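Local atomic coordinates of DNA repair protein RAD7 (Saccharomyces cerevisiae, PDB entry 5ZB2), a protein that takes part in global genome nucleotide excision repair in yeast, clearing damage from nontranscribed DNA as a component of the global genome repair complex, and interacts with Elc1. Residues Val183-Arg189 with His209-Tyr215; Glu145-Val149 with Asn173-Cys178; Phe81-Lys86 with Leu107-Gln112. All blocks are in the same frame, centred on the assembly; numbering follows the deposited sequence. Where two conformers were deposited one is given.

Contact 1: Val183-Arg189 with His209-Tyr215; sequences VSLGLSR and HSLCIEY
R189 and Y215 close one end of this strand pair, the guanidinium lying over a face of the tyrosine ring with its CZ 4.3 Å from the ring centroid. The two planes are only 25° apart, so this is a stacked cation-pi pair. The arginine chain runs extended from CG to NE, which carries the charged group out from the backbone and across the ring, while its CG also touches the tyrosine at CD2.

At the opposite end the imidazole of H209 takes the crowded position between backbone N and carbonyl carbon (chi1 57°). This brings the ring back over the neighbouring strand, where the O of V183 sits above the centre of one face and the valine CG2 approaches NE2 at 3.6 Å. In the ring plane, H209 ND1 and S210 OG are hydrogen-bonded at 3.0 Å, which helps to fix the rotation of the imidazole.

Between these ends the side chains alternate. S184, S210, C212, S188 and E214 share one face, and the CB of S210 rests against the OG of S184, which is itself hydrogen-bonded to E157 and H159. E214 brings OE2 to 3.2 Å from the OG of S188, while its OE1 is held by N244. The other face carries L185, L187, L211 and I213, with L211 packing on L230 and I234 of helix 224-234.

The strands run parallel, 6° apart, and exchange backbone bonds in alternation, such as L187 N to C212 O at 2.8 Å and E214 N to L187 O at 2.9 Å. Short parallel strands with a polar face and a leucine-rich face turned to the helices are the hallmark of adjacent repeats in a leucine-rich repeat solenoid.

Contact 2: Glu145-Val149 with Asn173-Cys178; sequences EKFFV and NLLINC
F148 meets L174 where two helices run side by side in the same direction, their short axes 14° apart and 9.0 Å from each other at closest approach. E145 lies opposite N173, and one turn further on V149 lies opposite N177.

The F148 side chain points toward the second helix. Its ring presents a face to L174, whose CB stands 3.8 Å from the centroid, close to the ring normal, in a CH-pi contact. The same leucine has CG anti to its own backbone N (chi1 167°), which lets it reach along that face until CD1 comes 3.6 Å from F148 CE1. F158, on the strand beneath, meets the F148 ring edge-to-face and also touches L174.

On the outer side, the carboxylate of E145 and the side-chain amide of N173 lie nearly parallel, stacked with their planes 15° apart; E145 OE1 also makes a long, weak ion pair with K169, earlier on the second helix. Further along, N177 sets its CB 3.6 Å from the O of F148 and lays its amide across V149, OD1 coming 3.8 Å from the valine CG2. Its ND2 turns back to its own helix and bonds to the O of N173 at 2.8 Å. That oxygen also accepts from N177 N, so two donors from one residue grip it, and the ND2 bond fixes the turn of the N177 amide. C178 brings SG near the F148 carbonyl.

No hydrogen bond joins residues 145-149 to 173-178. The grip there is mainly the aromatic-aliphatic contact of F148 with L174, continuous with the interior of the fold, while N177 spends its amide N-H within its own helix.

Contact 3: Phe81-Lys86 with Leu107-Gln112; sequences FSDCSK and LQMCGQ. With GOL (glycerol), chain D.
F81 and L107 begin as paired parallel strand residues, and the backbone bonds follow from there. The N of Q108 gives to F81 O at 3.0 Å, then Q108 O takes the N of C84 at 2.9 Å, each donor standing nearly along the C=O axis. Beyond the strand, the side chain of Q112 takes over: extended beyond CG, it delivers NE2 to the O of S85 at 2.8 Å, in the carbonyl plane. Two waters bridge this end, one joining C84 O to Q112 N and the other K86 O to Q112 NE2.

Within the first loop, D83 OD1 accepts from the N of S85, forming an Asx turn. The CG of D83 is anti to its N (chi1 -178°), which brings OD1 to the N-H of S85. A glycerol, probably from the crystallisation liquor, sits by the turn: its O2 is hydrogen-bonded to S85 OG at 2.9 Å and makes weak bonds to M109 O and G111 N.

Among the nonpolar contacts, F81 and L107 point the same way, side by side, with their CD2 atoms 4.2 Å apart; C84 adds its SG 4.0 Å from L107 CD2, and Y92 of helix 89-98 covers both C84 and L107. Of another kind is the van der Waals contact of a sulfur with a charged group on the more exposed side: M109, bent at its last torsion (chi3 67°), crosses the D83 carboxylate, and M109 SD lies 3.7 Å from D83 CG.

A short parallel strand pair followed by matching loops that lead to helices is the pattern of consecutive leucine-rich repeats, and the buried cysteine after each strand is consistent with the cysteine-containing kind.

In the fold
Along the chain contact 3 comes first, then contact 2, then contact 1, each closing before the next opens. Contacts 3 and 1 pair adjacent strands of the leucine-rich repeat solenoid, 78-81 with 104-108 and the loops after them, and 184-188 with 210-214; contact 2 packs two successive helices, 141-150 and 168-178, on its helical side. Contacts 1 and 2, with centres about 17 Å apart, touch where L185 CD1 packs on L174 CD2 at 3.9 Å, tying strand to helix. Contact 3 stays about 9 Å from either by nearest atoms. Strand pairing and helix packing thus both recur along the chain, building the curved frame of this C-terminal part of Rad7.

Contact 1: Val183-Arg189 with His209-Tyr215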
loop_
_atom_site.group_PDB
_atom_site.type_symbol
_atom_site.label_atom_id
_atom_site.label_comp_id
_atom_site.label_asym_id
_atom_site.label_seq_id
_atom_site.Cartn_x
_atom_site.Cartn_y
_atom_site.Cartn_z
ATOM N N VAL A 183 25.319 -19.667 -5.638
ATOM C CA VAL A 183 26.585 -19.538 -6.349
ATOM C C VAL A 183 27.268 -18.214 -6.064
ATOM O O VAL A 183 28.385 -17.988 -6.553
ATOM C CB VAL A 183 26.401 -19.725 -7.868
ATOM C CG1 VAL A 183 26.020 -21.165 -8.181
ATOM C CG2 VAL A 183 25.358 -18.761 -8.411
ATOM N N SER A 184 26.639 -17.334 -5.283
ATOM C CA SER A 184 27.198 -16.025 -4.959
ATOM C C SER A 184 26.665 -15.592 -3.601
ATOM O O SER A 184 25.454 -15.654 -3.362
ATOM C CB SER A 184 26.838 -14.998 -6.035
ATOM O OG SER A 184 27.157 -13.682 -5.621
ATOM N N LEU A 185 27.568 -15.169 -2.714
ATOM C CA LEU A 185 27.209 -14.826 -1.344
ATOM C C LEU A 185 28.009 -13.616 -0.881
ATOM O O LEU A 185 29.226 -13.547 -1.083
ATOM C CB LEU A 185 27.460 -16.000 -0.390
ATOM C CG LEU A 185 27.194 -15.728 1.093
ATOM C CD1 LEU A 185 25.706 -15.475 1.351
ATOM C CD2 LEU A 185 27.700 -16.882 1.939
ATOM N N GLY A 186 27.316 -12.672 -0.246
ATOM C CA GLY A 186 27.953 -11.497 0.312
ATOM C C GLY A 186 27.536 -11.224 1.742
ATOM O O GLY A 186 26.343 -11.226 2.063
ATOM N N LEU A 187 28.517 -10.992 2.612
ATOM C CA LEU A 187 28.282 -10.710 4.028
ATOM C C LEU A 187 29.189 -9.552 4.413
ATOM O O LEU A 187 30.408 -9.731 4.512
ATOM C CB LEU A 187 28.566 -11.936 4.899
ATOM C CG LEU A 187 27.798 -13.211 4.541
ATOM C CD1 LEU A 187 28.349 -14.422 5.296
ATOM C CD2 LEU A 187 26.316 -13.029 4.827
ATOM N N SER A 188 28.609 -8.372 4.629
ATOM C CA SER A 188 29.397 -7.159 4.826
ATOM C C SER A 188 28.825 -6.353 5.981
ATOM O O SER A 188 27.657 -5.954 5.944
ATOM C CB SER A 188 29.422 -6.315 3.550
ATOM O OG SER A 188 29.854 -4.994 3.831
ATOM N N ARG A 189 29.654 -6.098 6.993
ATOM C CA ARG A 189 29.287 -5.229 8.108
ATOM C C ARG A 189 28.015 -5.731 8.795
ATOM O O ARG A 189 27.020 -5.015 8.939
ATOM C CB ARG A 189 29.123 -3.783 7.627
ATOM C CG ARG A 189 30.425 -3.120 7.212
ATOM C CD ARG A 189 30.250 -1.626 6.973
ATOM N NE ARG A 189 31.528 -0.967 6.705
ATOM C CZ ARG A 189 32.366 -0.535 7.645
ATOM N NH1 ARG A 189 32.075 -0.688 8.931
ATOM N NH2 ARG A 189 33.506 0.050 7.299
ATOM N N HIS A 209 30.881 -18.993 -7.618
ATOM C CA HIS A 209 31.824 -18.095 -8.275
ATOM C C HIS A 209 32.080 -16.765 -7.576
ATOM O O HIS A 209 33.037 -16.086 -7.965
ATOM C CB HIS A 209 31.359 -17.810 -9.713
ATOM C CG HIS A 209 29.978 -17.234 -9.812
ATOM N ND1 HIS A 209 29.692 -15.925 -9.490
ATOM C CD2 HIS A 209 28.810 -17.786 -10.217
ATOM C CE1 HIS A 209 28.405 -15.697 -9.684
ATOM N NE2 HIS A 209 27.847 -16.810 -10.124
ATOM N N SER A 210 31.299 -16.365 -6.570
ATOM C CA SER A 210 31.454 -15.045 -5.957
ATOM C C SER A 210 31.278 -15.136 -4.448
ATOM O O SER A 210 30.195 -15.481 -3.965
ATOM C CB SER A 210 30.451 -14.045 -6.542
ATOM O OG SER A 210 30.799 -13.686 -7.867
ATOM N N LEU A 211 32.334 -14.796 -3.712
ATOM C CA LEU A 211 32.318 -14.759 -2.256
ATOM C C LEU A 211 32.793 -13.395 -1.793
ATOM O O LEU A 211 33.870 -12.941 -2.196
ATOM C CB LEU A 211 33.221 -15.841 -1.649
ATOM C CG LEU A 211 33.344 -15.766 -0.121
ATOM C CD1 LEU A 211 32.031 -16.152 0.521
ATOM C CD2 LEU A 211 34.472 -16.637 0.384
ATOM N N CYS A 212 31.992 -12.745 -0.949
ATOM C CA CYS A 212 32.320 -11.436 -0.393
ATOM C C CYS A 212 32.126 -11.481 1.115
ATOM O O CYS A 212 31.039 -11.824 1.591
ATOM C CB CYS A 212 31.450 -10.335 -1.007
ATOM S SG CYS A 212 31.588 -10.183 -2.802
ATOM N N ILE A 213 33.176 -11.137 1.859
ATOM C CA ILE A 213 33.116 -11.045 3.317
ATOM C C ILE A 213 33.847 -9.771 3.716
ATOM O O ILE A 213 35.022 -9.601 3.375
ATOM C CB ILE A 213 33.745 -12.261 4.023
ATOM C CG1 ILE A 213 33.051 -13.558 3.590
ATOM C CG2 ILE A 213 33.665 -12.084 5.536
ATOM C CD1 ILE A 213 33.671 -14.835 4.170
ATOM N N GLU A 214 33.165 -8.879 4.438
ATOM C CA GLU A 214 33.750 -7.593 4.795
ATOM C C GLU A 214 33.476 -7.261 6.254
ATOM O O GLU A 214 32.344 -7.394 6.727
ATOM C CB GLU A 214 33.206 -6.473 3.903
ATOM C CG GLU A 214 33.247 -6.783 2.422
ATOM C CD GLU A 214 32.850 -5.590 1.571
ATOM O OE1 GLU A 214 33.733 -4.772 1.244
ATOM O OE2 GLU A 214 31.653 -5.465 1.237
ATOM N N TYR A 215 34.519 -6.815 6.953
ATOM C CA TYR A 215 34.436 -6.232 8.286
ATOM C C TYR A 215 33.615 -7.086 9.247
ATOM O O TYR A 215 32.551 -6.660 9.711
ATOM C CB TYR A 215 33.873 -4.813 8.176
ATOM C CG TYR A 215 34.598 -4.037 7.103
ATOM C CD1 TYR A 215 35.926 -3.684 7.269
ATOM C CD2 TYR A 215 33.973 -3.702 5.911
ATOM C CE1 TYR A 215 36.614 -3.004 6.287
ATOM C CE2 TYR A 215 34.650 -3.018 4.919
ATOM C CZ TYR A 215 35.975 -2.671 5.115
ATOM O OH TYR A 215 36.670 -1.989 4.140
#

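Contact 2: Glu145-Val149 with Asn173-Cys178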
loop_
_atom_site.group_PDB
_atom_site.type_symbol
_atom_site.label_atom_id
_atom_site.label_comp_id
_atom_site.label_asym_id
_atom_site.label_seq_id
_atom_site.Cartn_x
_atom_site.Cartn_y
_atom_site.Cartn_z
ATOM N N GLU A 145 13.970 -15.575 8.190
ATOM C CA GLU A 145 13.649 -16.992 8.042
ATOM C C GLU A 145 12.487 -17.194 7.076
ATOM O O GLU A 145 12.562 -18.027 6.166
ATOM C CB GLU A 145 13.329 -17.609 9.403
ATOM C CG GLU A 145 12.987 -19.094 9.321
ATOM C CD GLU A 145 12.915 -19.775 10.678
ATOM O OE1 GLU A 145 12.994 -19.077 11.713
ATOM O OE2 GLU A 145 12.776 -21.016 10.707
ATOM N N LYS A 146 11.396 -16.443 7.263
ATOM C CA LYS A 146 10.248 -16.589 6.372
ATOM C C LYS A 146 10.631 -16.298 4.928
ATOM O O LYS A 146 10.178 -16.986 4.005
ATOM C CB LYS A 146 9.114 -15.666 6.811
ATOM C CG LYS A 146 8.465 -16.057 8.120
ATOM C CD LYS A 146 7.208 -15.242 8.372
ATOM C CE LYS A 146 6.630 -15.520 9.750
ATOM N NZ LYS A 146 7.535 -15.055 10.839
ATOM N N PHE A 147 11.465 -15.282 4.711
ATOM C CA PHE A 147 11.876 -14.940 3.354
ATOM C C PHE A 147 12.680 -16.070 2.718
ATOM O O PHE A 147 12.496 -16.380 1.535
ATOM C CB PHE A 147 12.680 -13.638 3.372
ATOM C CG PHE A 147 13.407 -13.355 2.093
ATOM C CD1 PHE A 147 12.734 -12.857 0.995
ATOM C CD2 PHE A 147 14.768 -13.580 1.993
ATOM C CE1 PHE A 147 13.402 -12.594 -0.181
ATOM C CE2 PHE A 147 15.441 -13.316 0.821
ATOM C CZ PHE A 147 14.758 -12.819 -0.268
ATOM N N PHE A 148 13.569 -16.704 3.486
ATOM C CA PHE A 148 14.394 -17.775 2.928
ATOM C C PHE A 148 13.583 -19.039 2.669
ATOM O O PHE A 148 13.865 -19.762 1.707
ATOM C CB PHE A 148 15.566 -18.070 3.861
ATOM C CG PHE A 148 16.529 -16.925 4.002
ATOM C CD1 PHE A 148 16.956 -16.223 2.890
ATOM C CD2 PHE A 148 16.994 -16.540 5.247
ATOM C CE1 PHE A 148 17.836 -15.167 3.015
ATOM C CE2 PHE A 148 17.870 -15.485 5.377
ATOM C CZ PHE A 148 18.289 -14.798 4.261
ATOM N N VAL A 149 12.577 -19.326 3.497
ATOM C CA VAL A 149 11.689 -20.452 3.210
ATOM C C VAL A 149 10.992 -20.240 1.870
ATOM O O VAL A 149 10.920 -21.149 1.035
ATOM C CB VAL A 149 10.675 -20.644 4.352
ATOM C CG1 VAL A 149 9.619 -21.687 3.983
ATOM C CG2 VAL A 149 11.390 -21.053 5.634
ATOM N N ASN A 173 19.389 -20.111 8.627
ATOM C CA ASN A 173 18.196 -20.324 7.814
ATOM C C ASN A 173 18.463 -20.042 6.340
ATOM O O ASN A 173 17.853 -20.676 5.472
ATOM C CB ASN A 173 17.046 -19.455 8.322
ATOM C CG ASN A 173 16.613 -19.826 9.726
ATOM O OD1 ASN A 173 16.512 -18.968 10.603
ATOM N ND2 ASN A 173 16.354 -21.110 9.947
ATOM N N LEU A 174 19.356 -19.100 6.033
ATOM C CA LEU A 174 19.767 -18.903 4.647
ATOM C C LEU A 174 20.443 -20.155 4.105
ATOM O O LEU A 174 20.122 -20.628 3.008
ATOM C CB LEU A 174 20.711 -17.707 4.538
ATOM C CG LEU A 174 21.448 -17.582 3.199
ATOM C CD1 LEU A 174 20.457 -17.430 2.058
ATOM C CD2 LEU A 174 22.430 -16.419 3.214
ATOM N N LEU A 175 21.395 -20.698 4.863
ATOM C CA LEU A 175 22.161 -21.842 4.387
ATOM C C LEU A 175 21.304 -23.100 4.349
ATOM O O LEU A 175 21.357 -23.863 3.380
ATOM C CB LEU A 175 23.385 -22.050 5.274
ATOM C CG LEU A 175 24.392 -20.901 5.258
ATOM C CD1 LEU A 175 25.504 -21.150 6.263
ATOM C CD2 LEU A 175 24.958 -20.702 3.863
ATOM N N ILE A 176 20.503 -23.326 5.392
ATOM C CA ILE A 176 19.629 -24.493 5.419
ATOM C C ILE A 176 18.674 -24.477 4.231
ATOM O O ILE A 176 18.464 -25.504 3.579
ATOM C CB ILE A 176 18.876 -24.558 6.761
ATOM C CG1 ILE A 176 19.853 -24.900 7.889
ATOM C CG2 ILE A 176 17.749 -25.588 6.703
ATOM C CD1 ILE A 176 19.246 -24.862 9.282
ATOM N N ASN A 177 18.090 -23.318 3.922
ATOM C CA ASN A 177 17.064 -23.255 2.884
ATOM C C ASN A 177 17.620 -23.047 1.480
ATOM O O ASN A 177 16.988 -23.480 0.509
ATOM C CB ASN A 177 16.066 -22.136 3.196
ATOM C CG ASN A 177 15.127 -22.496 4.329
ATOM O OD1 ASN A 177 14.154 -23.222 4.130
ATOM N ND2 ASN A 177 15.415 -21.993 5.525
ATOM N N CYS A 178 18.781 -22.403 1.338
ATOM C CA CYS A 178 19.287 -22.034 0.023
ATOM C C CYS A 178 20.747 -22.400 -0.207
ATOM O O CYS A 178 21.275 -22.101 -1.283
ATOM C CB CYS A 178 19.112 -20.524 -0.202
ATOM S SG CYS A 178 17.453 -19.910 0.184
#

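Contact 3: Phe81-Lys86 with Leu107-Gln112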
loop_
_atom_site.group_PDB
_atom_site.type_symbol
_atom_site.label_atom_id
_atom_site.label_comp_id
_atom_site.label_asym_id
_atom_site.label_seq_id
_atom_site.Cartn_x
_atom_site.Cartn_y
_atom_site.Cartn_z
ATOM N N PHE A 81 19.280 -0.233 -7.909
ATOM C CA PHE A 81 18.988 1.074 -7.320
ATOM C C PHE A 81 20.087 1.375 -6.310
ATOM O O PHE A 81 20.205 0.680 -5.295
ATOM C CB PHE A 81 17.616 1.096 -6.636
ATOM C CG PHE A 81 16.440 1.226 -7.576
ATOM C CD1 PHE A 81 16.599 1.631 -8.893
ATOM C CD2 PHE A 81 15.158 0.963 -7.115
ATOM C CE1 PHE A 81 15.502 1.757 -9.731
ATOM C CE2 PHE A 81 14.062 1.088 -7.948
ATOM C CZ PHE A 81 14.234 1.485 -9.258
ATOM N N SER A 82 20.883 2.415 -6.578
ATOM C CA SER A 82 22.040 2.712 -5.741
ATOM C C SER A 82 21.676 3.430 -4.445
ATOM O O SER A 82 22.452 3.374 -3.485
ATOM C CB SER A 82 23.053 3.553 -6.525
ATOM O OG SER A 82 23.574 2.819 -7.620
ATOM N N ASP A 83 20.526 4.101 -4.387
ATOM C CA ASP A 83 20.096 4.761 -3.151
ATOM C C ASP A 83 18.571 4.744 -3.120
ATOM O O ASP A 83 17.935 5.574 -3.775
ATOM C CB ASP A 83 20.636 6.183 -3.065
ATOM C CG ASP A 83 20.257 6.878 -1.762
ATOM O OD1 ASP A 83 19.289 6.442 -1.101
ATOM O OD2 ASP A 83 20.924 7.868 -1.399
ATOM N N CYS A 84 18.005 3.811 -2.349
ATOM C CA CYS A 84 16.564 3.654 -2.191
ATOM C C CYS A 84 16.025 4.330 -0.941
ATOM O O CYS A 84 14.877 4.074 -0.566
ATOM C CB CYS A 84 16.190 2.173 -2.116
ATOM S SG CYS A 84 16.849 1.142 -3.398
ATOM N N SER A 85 16.833 5.153 -0.268
ATOM C CA SER A 85 16.462 5.649 1.055
ATOM C C SER A 85 15.054 6.232 1.074
ATOM O O SER A 85 14.314 6.050 2.046
ATOM C CB SER A 85 17.477 6.693 1.524
ATOM O OG SER A 85 18.713 6.084 1.835
ATOM N N LYS A 86 14.661 6.928 0.007
ATOM C CA LYS A 86 13.386 7.632 -0.031
ATOM C C LYS A 86 12.233 6.780 -0.557
ATOM O O LYS A 86 11.095 7.263 -0.588
ATOM C CB LYS A 86 13.518 8.899 -0.882
ATOM C CG LYS A 86 14.498 9.915 -0.314
ATOM C CD LYS A 86 14.588 11.159 -1.183
ATOM C CE LYS A 86 15.518 12.197 -0.576
ATOM N NZ LYS A 86 15.545 13.458 -1.369
ATOM N N LEU A 107 18.973 -3.508 -4.121
ATOM C CA LEU A 107 18.366 -2.388 -3.400
ATOM C C LEU A 107 19.380 -1.896 -2.373
ATOM O O LEU A 107 19.532 -2.494 -1.302
ATOM C CB LEU A 107 17.055 -2.812 -2.734
ATOM C CG LEU A 107 15.995 -3.416 -3.659
ATOM C CD1 LEU A 107 14.760 -3.872 -2.881
ATOM C CD2 LEU A 107 15.601 -2.425 -4.745
ATOM N N GLN A 108 20.072 -0.811 -2.698
ATOM C CA GLN A 108 21.118 -0.263 -1.844
ATOM C C GLN A 108 20.560 0.914 -1.052
ATOM O O GLN A 108 19.899 1.793 -1.616
ATOM C CB GLN A 108 22.324 0.173 -2.678
ATOM C CG GLN A 108 22.886 -0.918 -3.597
ATOM C CD GLN A 108 23.511 -2.075 -2.832
ATOM O OE1 GLN A 108 24.428 -1.889 -2.033
ATOM N NE2 GLN A 108 23.014 -3.280 -3.079
ATOM N N MET A 109 20.821 0.923 0.255
ATOM C CA MET A 109 20.281 1.941 1.154
ATOM C C MET A 109 18.754 1.866 1.184
ATOM O O MET A 109 18.052 2.851 0.939
ATOM C CB MET A 109 20.762 3.339 0.753
ATOM C CG MET A 109 22.280 3.452 0.604
ATOM S SD MET A 109 22.846 5.109 0.156
ATOM C CE MET A 109 22.414 6.025 1.635
ATOM N N CYS A 110 18.246 0.674 1.493
ATOM C CA CYS A 110 16.807 0.396 1.480
ATOM C C CYS A 110 16.242 0.398 2.902
ATOM O O CYS A 110 15.630 -0.562 3.368
ATOM C CB CYS A 110 16.539 -0.934 0.777
ATOM S SG CYS A 110 17.432 -2.376 1.476
ATOM N N GLY A 111 16.418 1.532 3.583
ATOM C CA GLY A 111 16.073 1.612 4.995
ATOM C C GLY A 111 14.607 1.363 5.301
ATOM O O GLY A 111 14.272 0.895 6.394
ATOM N N GLN A 112 13.714 1.671 4.361
ATOM C CA GLN A 112 12.280 1.554 4.608
ATOM C C GLN A 112 11.710 0.198 4.211
ATOM O O GLN A 112 10.524 -0.055 4.452
ATOM C CB GLN A 112 11.523 2.664 3.867
ATOM C CG GLN A 112 12.001 4.061 4.231
ATOM C CD GLN A 112 11.096 5.151 3.698
ATOM O OE1 GLN A 112 9.875 5.086 3.844
ATOM N NE2 GLN A 112 11.694 6.168 3.080
HETATM C C1 GOL D . 20.508 2.982 4.900
HETATM O O1 GOL D . 21.864 3.209 4.603
HETATM C C2 GOL D . 19.711 4.188 4.425
HETATM O O2 GOL D . 18.722 3.771 3.511
HETATM C C3 GOL D . 19.038 4.855 5.616
HETATM O O3 GOL D . 18.092 5.781 5.146
HETATM O O HOH W 1 13.867 2.501 1.619
HETATM O O HOH W 2 10.476 8.825 1.913
#